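Local coordinates for protein beta-1,4-exocellulase (Thermobifida fusca, PDB 4B4H) that probably hydrolyses beta-1,4 linkages in cellulose as a family 6 cellobiohydrolase, of which this chain is the catalytic domain, at residues A37-R42 against V80-P85; A131-D136 against Y169-L174; T76-I81 against V350-P355. One frame throughout, in Å; residues are numbered along the deposited sequence.

Contact 1: A37-R42 against V80-P85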
loop_
_atom_site.group_PDB
_atom_site.type_symbol
_atom_site.label_atom_id
_atom_site.label_comp_id
_atom_site.label_asym_id
_atom_site.label_seq_id
_atom_site.Cartn_x
_atom_site.Cartn_y
_atom_site.Cartn_z
ATOM N N ALA A 37 4.603 0.889 9.660
ATOM C CA ALA A 37 5.824 0.997 8.883
ATOM C C ALA A 37 6.428 2.390 8.999
ATOM O O ALA A 37 5.714 3.362 9.228
ATOM C CB ALA A 37 5.539 0.648 7.430
ATOM N N VAL A 38 7.750 2.476 8.875
ATOM C CA VAL A 38 8.425 3.765 8.834
ATOM C C VAL A 38 8.573 4.104 7.362
ATOM O O VAL A 38 9.066 3.294 6.588
ATOM C CB VAL A 38 9.798 3.709 9.546
ATOM C CG1 VAL A 38 10.642 4.940 9.211
ATOM C CG2 VAL A 38 9.608 3.556 11.058
ATOM N N TRP A 39 8.106 5.287 6.977
ATOM C CA TRP A 39 8.089 5.688 5.565
ATOM C C TRP A 39 9.266 6.526 5.167
ATOM O O TRP A 39 9.434 7.651 5.650
ATOM C CB TRP A 39 6.811 6.440 5.245
ATOM C CG TRP A 39 5.609 5.541 5.177
ATOM C CD1 TRP A 39 5.092 4.727 6.190
ATOM C CD2 TRP A 39 4.732 5.293 4.019
ATOM N NE1 TRP A 39 4.005 4.027 5.741
ATOM C CE2 TRP A 39 3.721 4.323 4.470
ATOM C CE3 TRP A 39 4.669 5.780 2.721
ATOM C CZ2 TRP A 39 2.716 3.864 3.634
ATOM C CZ3 TRP A 39 3.646 5.315 1.887
ATOM C CH2 TRP A 39 2.689 4.385 2.338
ATOM N N LEU A 40 10.090 6.003 4.269
ATOM C CA LEU A 40 11.172 6.827 3.726
ATOM C C LEU A 40 10.727 7.378 2.372
ATOM O O LEU A 40 11.044 6.827 1.316
ATOM C CB LEU A 40 12.508 6.069 3.647
ATOM C CG LEU A 40 12.990 5.240 4.856
ATOM C CD1 LEU A 40 14.366 4.627 4.615
ATOM C CD2 LEU A 40 13.002 6.012 6.171
ATOM N N ASP A 41 9.935 8.444 2.433
ATOM C CA ASP A 41 9.242 8.966 1.271
ATOM C C ASP A 41 9.952 10.166 0.665
ATOM O O ASP A 41 9.423 10.819 -0.238
ATOM C CB ASP A 41 7.791 9.299 1.633
ATOM C CG ASP A 41 7.678 10.398 2.678
ATOM O OD1 ASP A 41 8.531 10.495 3.594
ATOM O OD2 ASP A 41 6.706 11.179 2.591
ATOM N N ARG A 42 11.151 10.449 1.172
ATOM C CA ARG A 42 12.005 11.495 0.606
ATOM C C ARG A 42 13.418 11.331 1.158
ATOM O O ARG A 42 13.621 10.648 2.162
ATOM C CB ARG A 42 11.439 12.902 0.868
ATOM C CG ARG A 42 11.198 13.231 2.334
ATOM C CD ARG A 42 10.282 14.432 2.503
ATOM N NE ARG A 42 10.287 14.899 3.888
ATOM C CZ ARG A 42 9.703 14.258 4.896
ATOM N NH1 ARG A 42 9.062 13.118 4.683
ATOM N NH2 ARG A 42 9.762 14.760 6.121
ATOM N N VAL A 80 9.222 1.628 4.318
ATOM C CA VAL A 80 8.660 1.846 2.973
ATOM C C VAL A 80 9.659 2.629 2.142
ATOM O O VAL A 80 10.086 3.695 2.559
ATOM C CB VAL A 80 7.320 2.613 3.010
ATOM C CG1 VAL A 80 6.645 2.501 1.660
ATOM C CG2 VAL A 80 6.389 2.029 4.072
ATOM N N ILE A 81 10.037 2.048 0.997
ATOM C CA ILE A 81 10.931 2.659 0.005
ATOM C C ILE A 81 10.040 3.310 -1.047
ATOM O O ILE A 81 9.269 2.620 -1.735
ATOM C CB ILE A 81 11.801 1.560 -0.646
ATOM C CG1 ILE A 81 12.535 0.736 0.435
ATOM C CG2 ILE A 81 12.788 2.140 -1.659
ATOM C CD1 ILE A 81 13.292 1.551 1.479
ATOM N N TYR A 82 10.133 4.632 -1.222
ATOM C CA TYR A 82 9.107 5.344 -1.971
ATOM C C TYR A 82 9.577 6.696 -2.482
ATOM O O TYR A 82 9.155 7.737 -1.980
ATOM C CB TYR A 82 7.864 5.499 -1.087
ATOM C CG TYR A 82 6.675 6.203 -1.702
ATOM C CD1 TYR A 82 6.326 5.994 -3.035
ATOM C CD2 TYR A 82 5.847 7.021 -0.921
ATOM C CE1 TYR A 82 5.213 6.618 -3.585
ATOM C CE2 TYR A 82 4.742 7.658 -1.463
ATOM C CZ TYR A 82 4.418 7.445 -2.793
ATOM O OH TYR A 82 3.298 8.079 -3.311
ATOM N N ASN A 83 10.467 6.672 -3.467
ATOM C CA ASN A 83 11.032 7.923 -4.010
ATOM C C ASN A 83 11.456 7.836 -5.474
ATOM O O ASN A 83 12.354 8.583 -5.878
ATOM C CB ASN A 83 12.200 8.429 -3.134
ATOM C CG ASN A 83 12.489 9.915 -3.320
ATOM O OD1 ASN A 83 11.597 10.678 -3.674
ATOM N ND2 ASN A 83 13.724 10.330 -3.046
ATOM N N LEU A 84 10.778 7.001 -6.275
ATOM C CA LEU A 84 11.161 6.813 -7.675
ATOM C C LEU A 84 11.185 8.133 -8.442
ATOM O O LEU A 84 10.419 9.036 -8.125
ATOM C CB LEU A 84 10.192 5.868 -8.390
ATOM C CG LEU A 84 10.487 4.374 -8.229
ATOM C CD1 LEU A 84 9.356 3.584 -8.864
ATOM C CD2 LEU A 84 11.830 3.900 -8.777
ATOM N N PRO A 85 12.066 8.245 -9.465
ATOM C CA PRO A 85 11.968 9.423 -10.316
ATOM C C PRO A 85 10.629 9.452 -11.038
ATOM O O PRO A 85 10.120 8.397 -11.432
ATOM C CB PRO A 85 13.090 9.212 -11.331
ATOM C CG PRO A 85 13.301 7.731 -11.368
ATOM C CD PRO A 85 13.100 7.310 -9.941
HETATM O O HOH W 1 10.162 12.624 -2.200
#

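Contact 2: A131-D136 against Y169-L174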
loop_
_atom_site.group_PDB
_atom_site.type_symbol
_atom_site.label_atom_id
_atom_site.label_comp_id
_atom_site.label_asym_id
_atom_site.label_seq_id
_atom_site.Cartn_x
_atom_site.Cartn_y
_atom_site.Cartn_z
ATOM N N ALA A 131 11.139 -4.547 3.716
ATOM C CA ALA A 131 11.168 -3.332 2.904
ATOM C C ALA A 131 10.049 -3.389 1.878
ATOM O O ALA A 131 9.948 -4.354 1.094
ATOM C CB ALA A 131 12.517 -3.205 2.211
ATOM N N ILE A 132 9.177 -2.381 1.922
ATOM C CA ILE A 132 8.086 -2.271 0.953
ATOM C C ILE A 132 8.571 -1.458 -0.250
ATOM O O ILE A 132 8.887 -0.292 -0.116
ATOM C CB ILE A 132 6.794 -1.696 1.594
ATOM C CG1 ILE A 132 6.212 -2.693 2.616
ATOM C CG2 ILE A 132 5.731 -1.409 0.548
ATOM C CD1 ILE A 132 6.488 -2.320 4.038
ATOM N N ILE A 133 8.608 -2.085 -1.426
ATOM C CA ILE A 133 9.298 -1.470 -2.569
ATOM C C ILE A 133 8.344 -0.703 -3.499
ATOM O O ILE A 133 7.637 -1.314 -4.317
ATOM C CB ILE A 133 10.106 -2.489 -3.415
ATOM C CG1 ILE A 133 11.086 -3.322 -2.572
ATOM C CG2 ILE A 133 10.873 -1.786 -4.541
ATOM C CD1 ILE A 133 11.960 -2.559 -1.601
ATOM N N GLU A 134 8.386 0.628 -3.380
ATOM C CA GLU A 134 7.810 1.606 -4.337
ATOM C C GLU A 134 6.317 1.493 -4.661
ATOM O O GLU A 134 5.914 0.872 -5.657
ATOM C CB GLU A 134 8.687 1.711 -5.612
ATOM C CG GLU A 134 10.118 2.214 -5.373
ATOM C CD GLU A 134 10.187 3.679 -4.940
ATOM O OE1 GLU A 134 9.166 4.391 -5.020
ATOM O OE2 GLU A 134 11.251 4.137 -4.468
ATOM N N ILE A 135 5.488 2.084 -3.806
ATOM C CA ILE A 135 4.057 2.009 -4.037
ATOM C C ILE A 135 3.672 2.897 -5.217
ATOM O O ILE A 135 4.422 3.805 -5.608
ATOM C CB ILE A 135 3.227 2.344 -2.769
ATOM C CG1 ILE A 135 3.507 3.777 -2.296
ATOM C CG2 ILE A 135 3.454 1.295 -1.676
ATOM C CD1 ILE A 135 2.566 4.257 -1.215
ATOM N N ASP A 136 2.513 2.629 -5.803
ATOM C CA ASP A 136 1.990 3.470 -6.890
ATOM C C ASP A 136 3.021 3.616 -8.027
ATOM O O ASP A 136 3.200 4.728 -8.561
ATOM C CB ASP A 136 1.575 4.856 -6.365
ATOM C CG ASP A 136 0.834 5.669 -7.403
ATOM O OD1 ASP A 136 0.190 5.074 -8.287
ATOM O OD2 ASP A 136 0.902 6.911 -7.360
ATOM N N TYR A 169 17.082 -1.822 -9.184
ATOM C CA TYR A 169 18.190 -1.356 -8.388
ATOM C C TYR A 169 17.981 -1.556 -6.877
ATOM O O TYR A 169 18.885 -2.065 -6.186
ATOM C CB TYR A 169 18.525 0.107 -8.760
ATOM C CG TYR A 169 19.839 0.563 -8.171
ATOM C CD1 TYR A 169 21.049 0.066 -8.670
ATOM C CD2 TYR A 169 19.884 1.456 -7.099
ATOM C CE1 TYR A 169 22.256 0.438 -8.125
ATOM C CE2 TYR A 169 21.096 1.849 -6.545
ATOM C CZ TYR A 169 22.282 1.329 -7.074
ATOM O OH TYR A 169 23.529 1.666 -6.576
ATOM N N ALA A 170 16.773 -1.222 -6.405
ATOM C CA ALA A 170 16.437 -1.293 -4.979
ATOM C C ALA A 170 16.418 -2.753 -4.573
ATOM O O ALA A 170 16.944 -3.118 -3.528
ATOM C CB ALA A 170 15.093 -0.634 -4.679
ATOM N N LEU A 171 15.842 -3.581 -5.434
ATOM C CA LEU A 171 15.776 -4.999 -5.130
ATOM C C LEU A 171 17.174 -5.551 -4.958
ATOM O O LEU A 171 17.438 -6.274 -4.010
ATOM C CB LEU A 171 15.043 -5.754 -6.220
ATOM C CG LEU A 171 13.533 -5.537 -6.173
ATOM C CD1 LEU A 171 12.929 -6.080 -7.455
ATOM C CD2 LEU A 171 12.952 -6.265 -4.964
ATOM N N ARG A 172 18.087 -5.205 -5.861
ATOM C CA ARG A 172 19.434 -5.738 -5.733
ATOM C C ARG A 172 20.175 -5.195 -4.510
ATOM O O ARG A 172 20.825 -5.946 -3.778
ATOM C CB ARG A 172 20.265 -5.470 -6.987
ATOM C CG ARG A 172 21.734 -5.849 -6.790
ATOM C CD ARG A 172 22.500 -6.023 -8.099
ATOM N NE ARG A 172 22.498 -4.798 -8.907
ATOM C CZ ARG A 172 23.333 -3.773 -8.763
ATOM N NH1 ARG A 172 24.305 -3.773 -7.834
ATOM N NH2 ARG A 172 23.187 -2.724 -9.587
ATOM N N LYS A 173 20.136 -3.880 -4.330
ATOM C CA LYS A 173 20.909 -3.237 -3.271
ATOM C C LYS A 173 20.438 -3.672 -1.895
ATOM O O LYS A 173 21.247 -3.967 -1.008
ATOM C CB LYS A 173 20.846 -1.708 -3.400
ATOM C CG LYS A 173 21.673 -1.071 -4.522
ATOM C CD LYS A 173 23.159 -1.412 -4.523
ATOM C CE LYS A 173 23.925 -0.813 -3.352
ATOM N NZ LYS A 173 25.395 -0.972 -3.539
ATOM N N LEU A 174 19.125 -3.718 -1.715
ATOM C CA LEU A 174 18.563 -4.094 -0.433
ATOM C C LEU A 174 18.534 -5.614 -0.337
ATOM O O LEU A 174 18.782 -6.166 0.720
ATOM C CB LEU A 174 17.174 -3.484 -0.238
ATOM C CG LEU A 174 17.059 -1.961 -0.394
ATOM C CD1 LEU A 174 15.680 -1.486 0.047
ATOM C CD2 LEU A 174 18.154 -1.223 0.372
#

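Contact 3: T76-I81 against V350-P355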
loop_
_atom_site.group_PDB
_atom_site.type_symbol
_atom_site.label_atom_id
_atom_site.label_comp_id
_atom_site.label_asym_id
_atom_site.label_seq_id
_atom_site.Cartn_x
_atom_site.Cartn_y
_atom_site.Cartn_z
ATOM N N THR A 76 10.715 -7.438 13.890
ATOM C CA THR A 76 10.444 -7.079 12.513
ATOM C C THR A 76 9.962 -5.637 12.425
ATOM O O THR A 76 8.981 -5.246 13.072
ATOM C CB THR A 76 9.423 -8.065 11.924
ATOM O OG1 THR A 76 9.975 -9.377 12.018
ATOM C CG2 THR A 76 9.116 -7.761 10.459
ATOM N N ILE A 77 10.699 -4.851 11.640
ATOM C CA ILE A 77 10.381 -3.444 11.341
ATOM C C ILE A 77 10.125 -3.304 9.843
ATOM O O ILE A 77 10.867 -3.843 9.015
ATOM C CB ILE A 77 11.501 -2.452 11.779
ATOM C CG1 ILE A 77 11.087 -0.995 11.506
ATOM C CG2 ILE A 77 12.823 -2.765 11.075
ATOM C CD1 ILE A 77 12.009 0.067 12.074
ATOM N N GLN A 78 9.103 -2.554 9.519
ATOM C CA GLN A 78 8.767 -2.377 8.138
ATOM C C GLN A 78 9.213 -0.980 7.676
ATOM O O GLN A 78 9.018 -0.098 8.312
ATOM C CB GLN A 78 7.255 -2.544 7.933
ATOM C CG GLN A 78 6.657 -3.866 8.342
ATOM C CD GLN A 78 5.174 -3.774 8.472
ATOM O OE1 GLN A 78 4.660 -3.516 9.493
ATOM N NE2 GLN A 78 4.514 -3.990 7.407
ATOM N N VAL A 79 9.893 -0.926 6.568
ATOM C CA VAL A 79 10.414 0.325 6.025
ATOM C C VAL A 79 9.851 0.487 4.611
ATOM O O VAL A 79 10.011 -0.402 3.785
ATOM C CB VAL A 79 11.969 0.301 5.968
ATOM C CG1 VAL A 79 12.496 1.492 5.181
ATOM C CG2 VAL A 79 12.604 0.303 7.358
ATOM N N VAL A 80 9.222 1.628 4.318
ATOM C CA VAL A 80 8.660 1.846 2.973
ATOM C C VAL A 80 9.659 2.629 2.142
ATOM O O VAL A 80 10.086 3.695 2.559
ATOM C CB VAL A 80 7.320 2.613 3.010
ATOM C CG1 VAL A 80 6.645 2.501 1.660
ATOM C CG2 VAL A 80 6.389 2.029 4.072
ATOM N N ILE A 81 10.037 2.048 0.997
ATOM C CA ILE A 81 10.931 2.659 0.005
ATOM C C ILE A 81 10.040 3.310 -1.047
ATOM O O ILE A 81 9.269 2.620 -1.735
ATOM C CB ILE A 81 11.801 1.560 -0.646
ATOM C CG1 ILE A 81 12.535 0.736 0.435
ATOM C CG2 ILE A 81 12.788 2.140 -1.659
ATOM C CD1 ILE A 81 13.292 1.551 1.479
ATOM N N VAL A 350 -0.523 -6.546 7.582
ATOM C CA VAL A 350 0.356 -5.522 8.137
ATOM C C VAL A 350 -0.331 -4.149 8.179
ATOM O O VAL A 350 -1.320 -3.963 7.516
ATOM C CB VAL A 350 1.696 -5.475 7.362
ATOM C CG1 VAL A 350 2.478 -6.763 7.590
ATOM C CG2 VAL A 350 1.503 -5.274 5.860
ATOM N N TRP A 351 0.123 -3.249 9.051
ATOM C CA TRP A 351 -0.297 -1.858 9.001
ATOM C C TRP A 351 0.858 -1.078 8.438
ATOM O O TRP A 351 1.726 -0.626 9.194
ATOM C CB TRP A 351 -0.670 -1.359 10.403
ATOM C CG TRP A 351 -2.068 -1.719 10.870
ATOM C CD1 TRP A 351 -2.936 -2.668 10.325
ATOM C CD2 TRP A 351 -2.796 -1.152 12.012
ATOM N NE1 TRP A 351 -4.122 -2.718 11.035
ATOM C CE2 TRP A 351 -4.089 -1.841 12.063
ATOM C CE3 TRP A 351 -2.501 -0.198 12.986
ATOM C CZ2 TRP A 351 -5.055 -1.517 13.015
ATOM C CZ3 TRP A 351 -3.473 0.103 13.939
ATOM C CH2 TRP A 351 -4.710 -0.557 13.962
ATOM N N VAL A 352 0.885 -0.892 7.120
ATOM C CA VAL A 352 2.004 -0.174 6.499
ATOM C C VAL A 352 1.758 1.342 6.612
ATOM O O VAL A 352 2.526 2.043 7.287
ATOM C CB VAL A 352 2.299 -0.675 5.070
ATOM C CG1 VAL A 352 3.290 0.233 4.365
ATOM C CG2 VAL A 352 2.874 -2.079 5.123
ATOM N N LYS A 353 0.651 1.831 6.046
ATOM C CA LYS A 353 0.180 3.196 6.319
ATOM C C LYS A 353 -0.127 3.396 7.801
ATOM O O LYS A 353 -0.923 2.650 8.360
ATOM C CB LYS A 353 -1.065 3.521 5.468
ATOM C CG LYS A 353 -1.703 4.882 5.702
ATOM C CD LYS A 353 -0.949 6.033 5.061
ATOM C CE LYS A 353 -1.542 7.333 5.565
ATOM N NZ LYS A 353 -0.697 8.468 5.105
ATOM N N PRO A 354 0.492 4.405 8.438
ATOM C CA PRO A 354 0.147 4.621 9.848
ATOM C C PRO A 354 -1.154 5.422 9.999
ATOM O O PRO A 354 -1.211 6.577 9.615
ATOM C CB PRO A 354 1.349 5.407 10.397
ATOM C CG PRO A 354 2.347 5.487 9.270
ATOM C CD PRO A 354 1.555 5.324 8.003
ATOM N N PRO A 355 -2.206 4.804 10.565
ATOM C CA PRO A 355 -3.511 5.470 10.607
ATOM C C PRO A 355 -3.515 6.775 11.393
ATOM O O PRO A 355 -2.891 6.876 12.455
ATOM C CB PRO A 355 -4.401 4.448 11.321
ATOM C CG PRO A 355 -3.673 3.163 11.258
ATOM C CD PRO A 355 -2.226 3.510 11.265
HETATM O O HOH W 2 2.203 -3.702 10.925
#

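Contact 1: A37-R42 against V80-P85
Val-38 to Leu-40 and Val-80 to Ile-81 are joined as neighbouring parallel strands. Both polar backbone atoms of Val-80 are bonded across the pair. Its N donates to Val-38 O over 2.8 Å, in a nearly straight bond of 165° at the hydrogen. Its O accepts from Leu-40 N at 2.9 Å. Further on, Tyr-82 N makes a weak bond of 3.5 Å to Leu-40 O. Tyr-110 OH from helix 103-121 bonds to both of those atoms. Beyond the ladder, Asp-41 CA makes a CA-H...O contact with Tyr-82 O.

The apolar contacts centre on Val-80 and Trp-39, which lie alongside each other on one face of the sheet. With Val-80 CG1 anti to the backbone N (chi1 -166°), CG2 is the methyl set against the indole. This CH-pi contact is 3.4 Å from CG2 to the centroid of the five-membered Trp-39 ring, only 6° off the ring normal. The same methyl meets Ala-37 CB at 3.7 Å. Val-80 CG1 lies near CE3 of the six-membered ring. At the indole edge, Trp-39 CZ3 comes to 4.0 Å from Tyr-82 CD2.

One water donates to both Asp-41 O and Asn-83 OD1, linking the two loops. Asn-83 ND2 bonds to Glu-97, and Tyr-82 OH to Asp-88, a predicted catalytic residue.

Trp-39 and Asp-41 are predicted substrate-binding residues. The indole rests by one face on a valine methyl, and its NE1 is hydrogen-bonded to Val-352 O. Together these contacts would limit its rotation, consistent with a preformed sugar-binding surface.

Contact 2: A131-D136 against Y169-L174
Ile-133 and Ala-131 on strand 127-133 pack against Ala-170, Leu-171 and Leu-174 on helix 162-175. Strand, helix and the following strand 180-185 form a beta-alpha-beta unit of the family 6 alpha/beta barrel. Strand 131-133 and helix 169-174 run nearly antiparallel, at 162°. Their axes approach to 10.1 Å, and side chains fill the layer between them.

Across this interface the contacts are apolar. The alanines point toward the opposite segment and present only a CB. Ile-133 reaches farther and spreads its branches over three helix residues. Its CG1 stands anti to the carbonyl carbon (chi1 -53°), which leaves CG2 anti to the backbone N. CG2 meets Ala-170 CB at 4.4 Å. The second torsion (chi2 -48°) bends CD1 off to a different helix residue, Leu-174. There Ile-133 CD1 lies 4.2 Å from Leu-174 CD1, and the same leucine methyl also lies near Ala-131 CB. Leu-174 has two conformers, and the contacts hold for one of them. Ile-81 of the adjacent strand 75-81 also packs on both Ile-133 and Leu-174, and Ile-111 of helix 103-121 packs on Ala-170.

The polar bonds lie outside this layer. In the helix, Lys-173 N bonds to Tyr-169 O, and Leu-174 N to Ala-170 O.

After Ile-133 the strand gives way to a loop that leads to Asp-136, the predicted proton donor. On the way, Glu-134 OE2 accepts bonds from Asn-83 N and Tyr-106 OH.

Leu-171 starts out along the interface, but its end turns inward. Its CD2 comes to 4.2 Å from Ile-133 CG1.

Contact 3: T76-I81 against V350-P355
The Gln-78 amide runs obliquely across Val-350 and Val-352, with NE2 doing the touching. Its CG is anti to the carbonyl carbon (chi1 -59°), and the chain beyond is extended, which carries the amide from strand 75-81 to the loop. Gln-78 NE2 lies 3.2 Å from Val-350 CB and 3.4 Å from Val-352 CG2. This is tight for a nitrogen that is buried and has no hydrogen-bond partner in the model.

The other end of the amide is satisfied through water. A single molecule donates to Gln-78 OE1 at 2.8 Å and accepts from Trp-351 N at 2.8 Å. It thus connects a side chain of the strand with the backbone of the loop.

A purely apolar contact lies two residues along the strand. Val-80 CG2 touches Val-352 CG1 at 3.6 Å. Val-352 reaches both strand residues because its two methyls diverge. With CG1 anti to the backbone N (chi1 170°), CG1 meets Val-80 and CG2 meets Gln-78. Ile-132 of the adjacent strand also packs on Val-352.

The loop has its own polar supports. Asp-287 accepts from Val-352 N and Lys-353 N through its two carboxylate oxygens. Lys-353 is a predicted substrate-binding residue, and its NZ bonds to Ser-358 O.

Strands 75-81 and 346-350 are not paired with each other. Side chains and water join strand 75-81 to the end of strand 346-350 and the loop after it, across the interior of the distorted alpha/beta barrel of glycoside hydrolase family 6.

Overall arrangement
Contacts 1 and 3 share strand 75-81. Contact 1 pairs it with strand 38-40, and contact 3 joins it to the loop 350-355. Contact 2 lies on its neighbour, strand 127-133, and backs it with a helix. The centres of contacts 1 and 2 lie about 9 Å apart, those of 1 and 3 about 11 Å, and those of 2 and 3 about 14 Å. Backbone bonds join strand 75-81 to 131-136 of contact 2: Glu-134 N lies 2.7 Å from Ile-81 O, and Ile-81 N lies 2.8 Å from Ile-132 O. Contacts 1 and 3 meet where Trp-39 NE1 lies 2.9 Å from Val-352 O. All three lead into loops bearing predicted substrate-binding or catalytic residues: Asp-41, Asp-136 and Lys-353.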